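Local coordinates for Carboxylesterase/phospholipase family protein (Francisella tularensis subsp. tularensis, PDB 4F21), which is a serine hydrolase of the alpha/beta-hydrolase superfamily that probably cleaves carboxylic esters, as carboxylesterases and related phospholipases do, at residues E28-A33 and D52-V57; I160-T165 and H203-K208; G175-I180 and K210-A215. One frame throughout, in Å; residues are numbered along the deposited sequence.

The three contacts illustrate how loops and a helix are attached at the edge, within and beyond the sheet of an alpha/beta-hydrolase. Contact 1 closes in sequence before the others open and sits at the sheet's antiparallel outer strand, 27-30. Contact 2 lies deeper, joining the inner parallel strand 159-163 to helix 199-210, its centre about 24 Å from that of contact 1 and on the opposite side of the chain's centre. Contact 3 is about 13 Å from contact 2 and about 30 Å from contact 1, centre to centre. The segments of contacts 2 and 3 alternate along the chain, so helix 199-210 and the turn ending it are fastened to strand 159-163 and the connection beyond it.

Contact 1 (E28-A33 and D52-V57); sequences ELMEPA and DFVDIV
V54 and V57, two valines of segment 52-57, meet the side chains of E28 and M30 on the antiparallel strand 27-30. The segment begins at D52, whose OD1 receives a weak hydrogen bond of 3.4 Å from the backbone N of V54, a local link at the start of the segment. F53 turns the other way, into the interior, where its ring meets those of W42 and F139. V54 then presents both methyl groups. With CG1 anti to the backbone N (chi1 166°), that branch comes within 3.9 Å of M30 CE, while CG2 lies 4.1 Å from E28 CG, the two side chains crossing at about a right angle. The carbonyl of V54 takes part as well, its O being 3.3 Å from M30 CE. I56 N bonds to F53 O at 2.9 Å within the bend, and V57, next along, points toward the strand. V57 and M30 run past one another in opposite directions, with V57 CG2 3.6 Å from M30 SD. Beyond CG the methionine is extended: chi2 of -171° places its sulfur at V57, and chi3 of -178° its terminal methyl at V54. On the strand side, backbone hydrogen bonds to F71 and F69 tie E28 and M30 to strand 67-72, and V57 also rests on F69. The loop after strand 38-44 thereby folds over the border of strands 27-30 and 67-72 at the edge of the alpha/beta-hydrolase sheet. Because no hydrogen bond or salt bridge spans the two segments, the chemistry implies a surface association that relies on dispersion and shape, in which a poorly ordered, and probably mobile, thioether lies against two branched neighbours at correspondingly uncertain distances.

Contact 2 (I160-T165 and H203-K208); sequences IMALST and HDLSDK
L205 packs against both A162 and T165, using a different methyl group for each. Its CD2 lies 4.0 Å from A162 CB, an apolar touch at the strand, whereas CD1 approaches the backbone O of T165 at 3.3 Å. CB of the same leucine is also near that oxygen, at 3.9 Å, so T165 contributes through its carbonyl and its own side chain stays farther off. A chi1 of 176° swings the leucine away from its own backbone N, so that it reaches out from helix 199-210 and sets its forked end against the strand and the loop that follows it. This is the helix-on-sheet packing of the alpha/beta-hydrolase fold: helix 199-210 forms the beta-alpha-beta crossover between the neighbouring parallel strands 186-191 and 216-221, and L205 rests on V188 of the first of them as well as on A162. The small side chain of A162 also touches T147 of helix 144-150. T165 OG1 is hydrogen-bonded to the backbone O of S140, the serine of a possible Ser-His-Asp triad with D194 and H226, and T165 further packs on I144. D204, the residue before L205, and K208, one turn on from D204, form a salt bridge in which K208 NZ lies 3.0 Å from D204 OD2; the ammonium approaches the syn side of the carboxylate but 32° out of its plane, and makes a weak hydrogen bond to the O of L167.

Contact 3 (G175-I180 and K210-A215); sequences GKITSI and KVSGFA
I177 and T178 meet S212 and F214 through one methyl-to-hydroxyl touch and one carbonyl-to-ring touch. In the first, the terminal methyl CD1 of I177 lies 3.6 Å from S212 OG. In the second, the backbone O of T178 stands 3.5 Å from F214 CZ, at the edge of the ring and near its plane. The hydroxyl of S212 reaches the same ring within its own segment, where OG lies in the ring plane at the edge, 3.6 Å from CD2. Two oxygens therefore border the phenyl rim, and the isoleucine methyl sits against one of them. The torsions explain this placement: CG1 of I177 falls between the backbone N and the carbonyl carbon (chi1 59°) and continues extended to CD1, which sends the methyl to the S212 hydroxyl. S212 directs its OG anti to its backbone N (chi1 180°), out toward that methyl. One layer further out, the end of helix 199-210 sets the partners in place. K210 to G213 form a type I beta turn, closed by a bond of 3.2 Å from G213 N to K210 O, and G213, with positive phi, terminates the helix in a Schellman motif before the chain turns into strand 216-221. In segment 175-180, T178 is held by a backbone hydrogen bond with I151 and by OG1 bonding to the O of S153. I151 also touches both I177 and F214, while K182 and L184 add to the packing round the phenylalanine. Van der Waals packing probably supplies most of the cohesion, with a small electrostatic gain likely where the slightly positive C-H edge of F214 faces the carbonyl oxygen of T178.

Contact 1 (E28-A33 and D52-V57)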
loop_
_atom_site.group_PDB
_atom_site.type_symbol
_atom_site.label_atom_id
_atom_site.label_comp_id
_atom_site.label_asym_id
_atom_site.label_seq_id
_atom_site.Cartn_x
_atom_site.Cartn_y
_atom_site.Cartn_z
ATOM N N GLU A 28 1.892 -5.403 15.346
ATOM C CA GLU A 28 0.937 -4.810 16.270
ATOM C C GLU A 28 -0.475 -5.134 15.812
ATOM O O GLU A 28 -0.812 -4.981 14.639
ATOM C CB GLU A 28 1.122 -3.294 16.346
ATOM C CG GLU A 28 2.424 -2.845 16.986
ATOM C CD GLU A 28 2.379 -2.873 18.504
ATOM O OE1 GLU A 28 1.772 -3.804 19.076
ATOM O OE2 GLU A 28 2.952 -1.956 19.128
ATOM N N LEU A 29 -1.305 -5.587 16.740
ATOM C CA LEU A 29 -2.652 -5.988 16.380
ATOM C C LEU A 29 -3.688 -5.232 17.199
ATOM O O LEU A 29 -3.672 -5.270 18.431
ATOM C CB LEU A 29 -2.816 -7.501 16.544
ATOM C CG LEU A 29 -3.927 -8.159 15.728
ATOM C CD1 LEU A 29 -3.532 -9.574 15.349
ATOM C CD2 LEU A 29 -5.236 -8.160 16.504
ATOM N N MET A 30 -4.579 -4.532 16.506
ATOM C CA MET A 30 -5.684 -3.852 17.170
ATOM C C MET A 30 -6.987 -4.607 16.946
ATOM O O MET A 30 -7.476 -4.699 15.817
ATOM C CB MET A 30 -5.824 -2.410 16.679
ATOM C CG MET A 30 -4.773 -1.457 17.216
ATOM S SD MET A 30 -5.155 0.258 16.812
ATOM C CE MET A 30 -3.739 1.101 17.516
ATOM N N GLU A 31 -7.537 -5.150 18.026
ATOM C CA GLU A 31 -8.814 -5.842 17.964
ATOM C C GLU A 31 -9.934 -4.833 18.179
ATOM O O GLU A 31 -9.876 -4.028 19.108
ATOM C CB GLU A 31 -8.874 -6.949 19.016
ATOM C CG GLU A 31 -9.779 -8.107 18.640
ATOM C CD GLU A 31 -9.313 -8.819 17.384
ATOM O OE1 GLU A 31 -10.099 -8.902 16.416
ATOM O OE2 GLU A 31 -8.159 -9.296 17.368
ATOM N N PRO A 32 -10.957 -4.866 17.313
ATOM C CA PRO A 32 -12.023 -3.861 17.352
ATOM C C PRO A 32 -12.928 -4.033 18.566
ATOM O O PRO A 32 -12.937 -5.101 19.182
ATOM C CB PRO A 32 -12.797 -4.137 16.063
ATOM C CG PRO A 32 -12.580 -5.582 15.806
ATOM C CD PRO A 32 -11.180 -5.865 16.252
ATOM N N ALA A 33 -13.673 -2.983 18.900
ATOM C CA ALA A 33 -14.584 -3.004 20.038
ATOM C C ALA A 33 -15.661 -4.074 19.874
ATOM O O ALA A 33 -15.854 -4.909 20.759
ATOM C CB ALA A 33 -15.212 -1.632 20.239
ATOM N N ASP A 52 5.856 5.343 12.268
ATOM C CA ASP A 52 5.018 4.574 13.179
ATOM C C ASP A 52 3.555 5.005 13.087
ATOM O O ASP A 52 3.094 5.830 13.874
ATOM C CB ASP A 52 5.525 4.750 14.611
ATOM C CG ASP A 52 5.004 3.685 15.549
ATOM O OD1 ASP A 52 4.050 2.975 15.172
ATOM O OD2 ASP A 52 5.548 3.559 16.665
ATOM N N PHE A 53 2.830 4.427 12.131
ATOM C CA PHE A 53 1.430 4.774 11.888
ATOM C C PHE A 53 0.457 4.089 12.839
ATOM O O PHE A 53 -0.750 4.111 12.608
ATOM C CB PHE A 53 1.033 4.401 10.462
ATOM C CG PHE A 53 1.638 5.279 9.409
ATOM C CD1 PHE A 53 2.821 4.920 8.789
ATOM C CD2 PHE A 53 1.009 6.454 9.024
ATOM C CE1 PHE A 53 3.371 5.722 7.811
ATOM C CE2 PHE A 53 1.553 7.261 8.047
ATOM C CZ PHE A 53 2.737 6.895 7.439
ATOM N N VAL A 54 0.976 3.470 13.894
ATOM C CA VAL A 54 0.136 2.749 14.848
ATOM C C VAL A 54 -0.933 3.662 15.444
ATOM O O VAL A 54 -2.060 3.233 15.693
ATOM C CB VAL A 54 0.985 2.078 15.959
ATOM C CG1 VAL A 54 0.114 1.635 17.125
ATOM C CG2 VAL A 54 1.750 0.891 15.394
ATOM N N ASP A 55 -0.582 4.930 15.626
ATOM C CA ASP A 55 -1.510 5.925 16.162
ATOM C C ASP A 55 -2.593 6.384 15.181
ATOM O O ASP A 55 -3.612 6.933 15.596
ATOM C CB ASP A 55 -0.746 7.144 16.680
ATOM C CG ASP A 55 0.073 7.837 15.599
ATOM O OD1 ASP A 55 0.942 8.644 15.974
ATOM O OD2 ASP A 55 -0.132 7.590 14.392
ATOM N N ILE A 56 -2.360 6.162 13.888
ATOM C CA ILE A 56 -3.239 6.652 12.821
ATOM C C ILE A 56 -4.719 6.365 13.083
ATOM O O ILE A 56 -5.599 7.099 12.634
ATOM C CB ILE A 56 -2.815 6.070 11.443
ATOM C CG1 ILE A 56 -2.749 7.164 10.384
ATOM C CG2 ILE A 56 -3.723 4.926 11.001
ATOM C CD1 ILE A 56 -2.446 6.638 9.015
ATOM N N VAL A 57 -4.969 5.303 13.839
ATOM C CA VAL A 57 -6.313 4.859 14.170
ATOM C C VAL A 57 -7.138 5.937 14.879
ATOM O O VAL A 57 -8.327 6.104 14.599
ATOM C CB VAL A 57 -6.246 3.566 15.007
ATOM C CG1 VAL A 57 -7.359 3.506 16.039
ATOM C CG2 VAL A 57 -6.279 2.368 14.087
#

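Contact 2 (I160-T165 and H203-K208)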
loop_
_atom_site.group_PDB
_atom_site.type_symbol
_atom_site.label_atom_id
_atom_site.label_comp_id
_atom_site.label_asym_id
_atom_site.label_seq_id
_atom_site.Cartn_x
_atom_site.Cartn_y
_atom_site.Cartn_z
ATOM N N ILE A 160 -6.771 -1.131 -2.008
ATOM C CA ILE A 160 -5.368 -0.756 -1.919
ATOM C C ILE A 160 -5.278 0.727 -1.591
ATOM O O ILE A 160 -5.970 1.543 -2.197
ATOM C CB ILE A 160 -4.622 -1.002 -3.245
ATOM C CG1 ILE A 160 -4.808 -2.445 -3.719
ATOM C CG2 ILE A 160 -3.147 -0.673 -3.092
ATOM C CD1 ILE A 160 -4.332 -2.675 -5.141
ATOM N N MET A 161 -4.434 1.080 -0.629
ATOM C CA MET A 161 -4.200 2.492 -0.341
ATOM C C MET A 161 -2.732 2.883 -0.507
ATOM O O MET A 161 -1.960 2.904 0.455
ATOM C CB MET A 161 -4.730 2.878 1.043
ATOM C CG MET A 161 -6.249 2.884 1.131
ATOM S SD MET A 161 -6.892 3.751 2.577
ATOM C CE MET A 161 -6.438 2.632 3.897
ATOM N N ALA A 162 -2.360 3.188 -1.744
ATOM C CA ALA A 162 -0.999 3.585 -2.061
ATOM C C ALA A 162 -0.751 5.021 -1.617
ATOM O O ALA A 162 -1.473 5.936 -2.010
ATOM C CB ALA A 162 -0.734 3.432 -3.552
ATOM N N LEU A 163 0.273 5.206 -0.790
ATOM C CA LEU A 163 0.592 6.509 -0.225
ATOM C C LEU A 163 2.067 6.816 -0.432
ATOM O O LEU A 163 2.928 6.174 0.169
ATOM C CB LEU A 163 0.278 6.528 1.273
ATOM C CG LEU A 163 -1.121 6.095 1.713
ATOM C CD1 LEU A 163 -1.067 5.457 3.091
ATOM C CD2 LEU A 163 -2.064 7.277 1.720
ATOM N N SER A 164 2.344 7.794 -1.292
ATOM C CA SER A 164 3.705 8.260 -1.547
ATOM C C SER A 164 4.605 7.150 -2.075
ATOM O O SER A 164 5.762 7.045 -1.674
ATOM C CB SER A 164 4.307 8.858 -0.278
ATOM O OG SER A 164 3.371 9.710 0.355
ATOM N N THR A 165 4.075 6.335 -2.982
ATOM C CA THR A 165 4.794 5.156 -3.451
ATOM C C THR A 165 4.847 5.022 -4.974
ATOM O O THR A 165 3.834 5.150 -5.663
ATOM C CB THR A 165 4.183 3.870 -2.871
ATOM O OG1 THR A 165 4.216 3.925 -1.440
ATOM C CG2 THR A 165 4.969 2.673 -3.335
ATOM N N HIS A 203 1.960 9.490 -10.177
ATOM C CA HIS A 203 1.223 9.524 -11.433
ATOM C C HIS A 203 1.552 8.275 -12.233
ATOM O O HIS A 203 0.692 7.720 -12.906
ATOM C CB HIS A 203 1.590 10.759 -12.258
ATOM C CG HIS A 203 0.926 12.019 -11.799
ATOM N ND1 HIS A 203 -0.366 12.348 -12.148
ATOM C CD2 HIS A 203 1.379 13.040 -11.033
ATOM C CE1 HIS A 203 -0.683 13.512 -11.609
ATOM N NE2 HIS A 203 0.359 13.952 -10.927
ATOM N N ASP A 204 2.805 7.838 -12.152
ATOM C CA ASP A 204 3.246 6.636 -12.854
ATOM C C ASP A 204 2.533 5.384 -12.335
ATOM O O ASP A 204 2.067 4.562 -13.122
ATOM C CB ASP A 204 4.765 6.474 -12.747
ATOM C CG ASP A 204 5.291 5.318 -13.578
ATOM O OD1 ASP A 204 4.758 5.086 -14.683
ATOM O OD2 ASP A 204 6.238 4.640 -13.124
ATOM N N LEU A 205 2.453 5.243 -11.014
ATOM C CA LEU A 205 1.741 4.121 -10.404
ATOM C C LEU A 205 0.257 4.145 -10.766
ATOM O O LEU A 205 -0.300 3.136 -11.205
ATOM C CB LEU A 205 1.915 4.135 -8.880
ATOM C CG LEU A 205 1.185 3.093 -8.020
ATOM C CD1 LEU A 205 2.066 2.651 -6.863
ATOM C CD2 LEU A 205 -0.132 3.638 -7.482
ATOM N N SER A 206 -0.376 5.300 -10.580
ATOM C CA SER A 206 -1.805 5.448 -10.854
ATOM C C SER A 206 -2.157 5.166 -12.313
ATOM O O SER A 206 -3.124 4.464 -12.601
ATOM C CB SER A 206 -2.283 6.849 -10.474
ATOM O OG SER A 206 -3.643 7.033 -10.825
ATOM N N ASP A 207 -1.368 5.724 -13.224
ATOM C CA ASP A 207 -1.589 5.538 -14.651
ATOM C C ASP A 207 -1.319 4.098 -15.068
ATOM O O ASP A 207 -2.094 3.515 -15.827
ATOM C CB ASP A 207 -0.722 6.499 -15.470
ATOM C CG ASP A 207 -1.338 7.884 -15.596
ATOM O OD1 ASP A 207 -2.186 8.079 -16.492
ATOM O OD2 ASP A 207 -0.970 8.782 -14.809
ATOM N N LYS A 208 -0.222 3.529 -14.571
ATOM C CA LYS A 208 0.129 2.149 -14.902
ATOM C C LYS A 208 -0.837 1.143 -14.283
ATOM O O LYS A 208 -0.881 -0.014 -14.693
ATOM C CB LYS A 208 1.579 1.825 -14.523
ATOM C CG LYS A 208 2.606 2.406 -15.484
ATOM C CD LYS A 208 3.979 1.758 -15.333
ATOM C CE LYS A 208 4.556 1.974 -13.944
ATOM N NZ LYS A 208 6.023 1.708 -13.899
#

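Contact 3 (G175-I180 and K210-A215)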
loop_
_atom_site.group_PDB
_atom_site.type_symbol
_atom_site.label_atom_id
_atom_site.label_comp_id
_atom_site.label_asym_id
_atom_site.label_seq_id
_atom_site.Cartn_x
_atom_site.Cartn_y
_atom_site.Cartn_z
ATOM N N GLY A 175 3.022 -9.111 -15.963
ATOM C CA GLY A 175 2.374 -10.271 -16.548
ATOM C C GLY A 175 1.669 -11.140 -15.526
ATOM O O GLY A 175 0.767 -11.910 -15.861
ATOM N N LYS A 176 2.077 -11.006 -14.269
ATOM C CA LYS A 176 1.554 -11.839 -13.194
ATOM C C LYS A 176 0.256 -11.283 -12.621
ATOM O O LYS A 176 -0.224 -11.758 -11.588
ATOM C CB LYS A 176 2.595 -11.966 -12.082
ATOM C CG LYS A 176 3.972 -12.383 -12.572
ATOM C CD LYS A 176 5.008 -12.286 -11.461
ATOM C CE LYS A 176 4.686 -13.226 -10.309
ATOM N NZ LYS A 176 4.708 -14.655 -10.731
ATOM N N ILE A 177 -0.312 -10.280 -13.288
ATOM C CA ILE A 177 -1.508 -9.611 -12.778
ATOM C C ILE A 177 -2.761 -10.481 -12.854
ATOM O O ILE A 177 -2.952 -11.246 -13.801
ATOM C CB ILE A 177 -1.775 -8.258 -13.477
ATOM C CG1 ILE A 177 -1.950 -8.452 -14.985
ATOM C CG2 ILE A 177 -0.655 -7.273 -13.181
ATOM C CD1 ILE A 177 -2.273 -7.171 -15.732
ATOM N N THR A 178 -3.609 -10.355 -11.839
ATOM C CA THR A 178 -4.845 -11.119 -11.773
ATOM C C THR A 178 -6.044 -10.234 -12.076
ATOM O O THR A 178 -6.218 -9.169 -11.480
ATOM C CB THR A 178 -5.031 -11.779 -10.396
ATOM O OG1 THR A 178 -5.111 -10.768 -9.383
ATOM C CG2 THR A 178 -3.865 -12.710 -10.091
ATOM N N SER A 179 -6.872 -10.692 -13.007
ATOM C CA SER A 179 -8.056 -9.961 -13.427
ATOM C C SER A 179 -9.170 -10.073 -12.396
ATOM O O SER A 179 -10.226 -9.461 -12.544
ATOM C CB SER A 179 -8.546 -10.506 -14.766
ATOM O OG SER A 179 -8.705 -11.912 -14.695
ATOM N N ILE A 180 -8.922 -10.858 -11.352
ATOM C CA ILE A 180 -9.923 -11.123 -10.325
ATOM C C ILE A 180 -10.192 -9.891 -9.461
ATOM O O ILE A 180 -11.228 -9.801 -8.804
ATOM C CB ILE A 180 -9.510 -12.318 -9.428
ATOM C CG1 ILE A 180 -8.560 -11.871 -8.315
ATOM C CG2 ILE A 180 -8.871 -13.421 -10.266
ATOM N N LYS A 210 -4.128 2.209 -14.111
ATOM C CA LYS A 210 -5.288 2.566 -14.924
ATOM C C LYS A 210 -5.353 1.758 -16.215
ATOM O O LYS A 210 -6.357 1.113 -16.507
ATOM C CB LYS A 210 -5.274 4.056 -15.271
ATOM C CG LYS A 210 -6.427 4.464 -16.178
ATOM C CD LYS A 210 -6.191 5.802 -16.855
ATOM C CE LYS A 210 -7.330 6.140 -17.814
ATOM N NZ LYS A 210 -7.511 5.111 -18.884
ATOM N N VAL A 211 -4.275 1.806 -16.989
ATOM C CA VAL A 211 -4.208 1.089 -18.256
ATOM C C VAL A 211 -4.144 -0.422 -18.026
ATOM O O VAL A 211 -4.433 -1.212 -18.925
ATOM C CB VAL A 211 -3.002 1.560 -19.105
ATOM C CG1 VAL A 211 -1.707 0.975 -18.568
ATOM C CG2 VAL A 211 -3.195 1.187 -20.566
ATOM N N SER A 212 -3.779 -0.816 -16.809
ATOM C CA SER A 212 -3.682 -2.225 -16.447
ATOM C C SER A 212 -5.060 -2.837 -16.233
ATOM O O SER A 212 -5.220 -4.058 -16.273
ATOM C CB SER A 212 -2.838 -2.395 -15.182
ATOM O OG SER A 212 -2.736 -3.759 -14.817
ATOM N N GLY A 213 -6.053 -1.985 -16.000
ATOM C CA GLY A 213 -7.414 -2.439 -15.786
ATOM C C GLY A 213 -7.909 -2.151 -14.381
ATOM O O GLY A 213 -9.015 -2.544 -14.009
ATOM N N PHE A 214 -7.084 -1.463 -13.598
ATOM C CA PHE A 214 -7.443 -1.105 -12.232
ATOM C C PHE A 214 -7.690 0.397 -12.115
ATOM O O PHE A 214 -6.747 1.188 -12.064
ATOM C CB PHE A 214 -6.334 -1.510 -11.258
ATOM C CG PHE A 214 -6.053 -2.984 -11.224
ATOM C CD1 PHE A 214 -6.591 -3.783 -10.229
ATOM C CD2 PHE A 214 -5.233 -3.569 -12.177
ATOM C CE1 PHE A 214 -6.326 -5.138 -10.191
ATOM C CE2 PHE A 214 -4.966 -4.924 -12.145
ATOM C CZ PHE A 214 -5.511 -5.708 -11.151
ATOM N N ALA A 215 -8.958 0.788 -12.071
ATOM C CA ALA A 215 -9.311 2.190 -11.891
ATOM C C ALA A 215 -8.988 2.632 -10.469
ATOM O O ALA A 215 -9.099 1.846 -9.527
ATOM C CB ALA A 215 -10.780 2.406 -12.194
#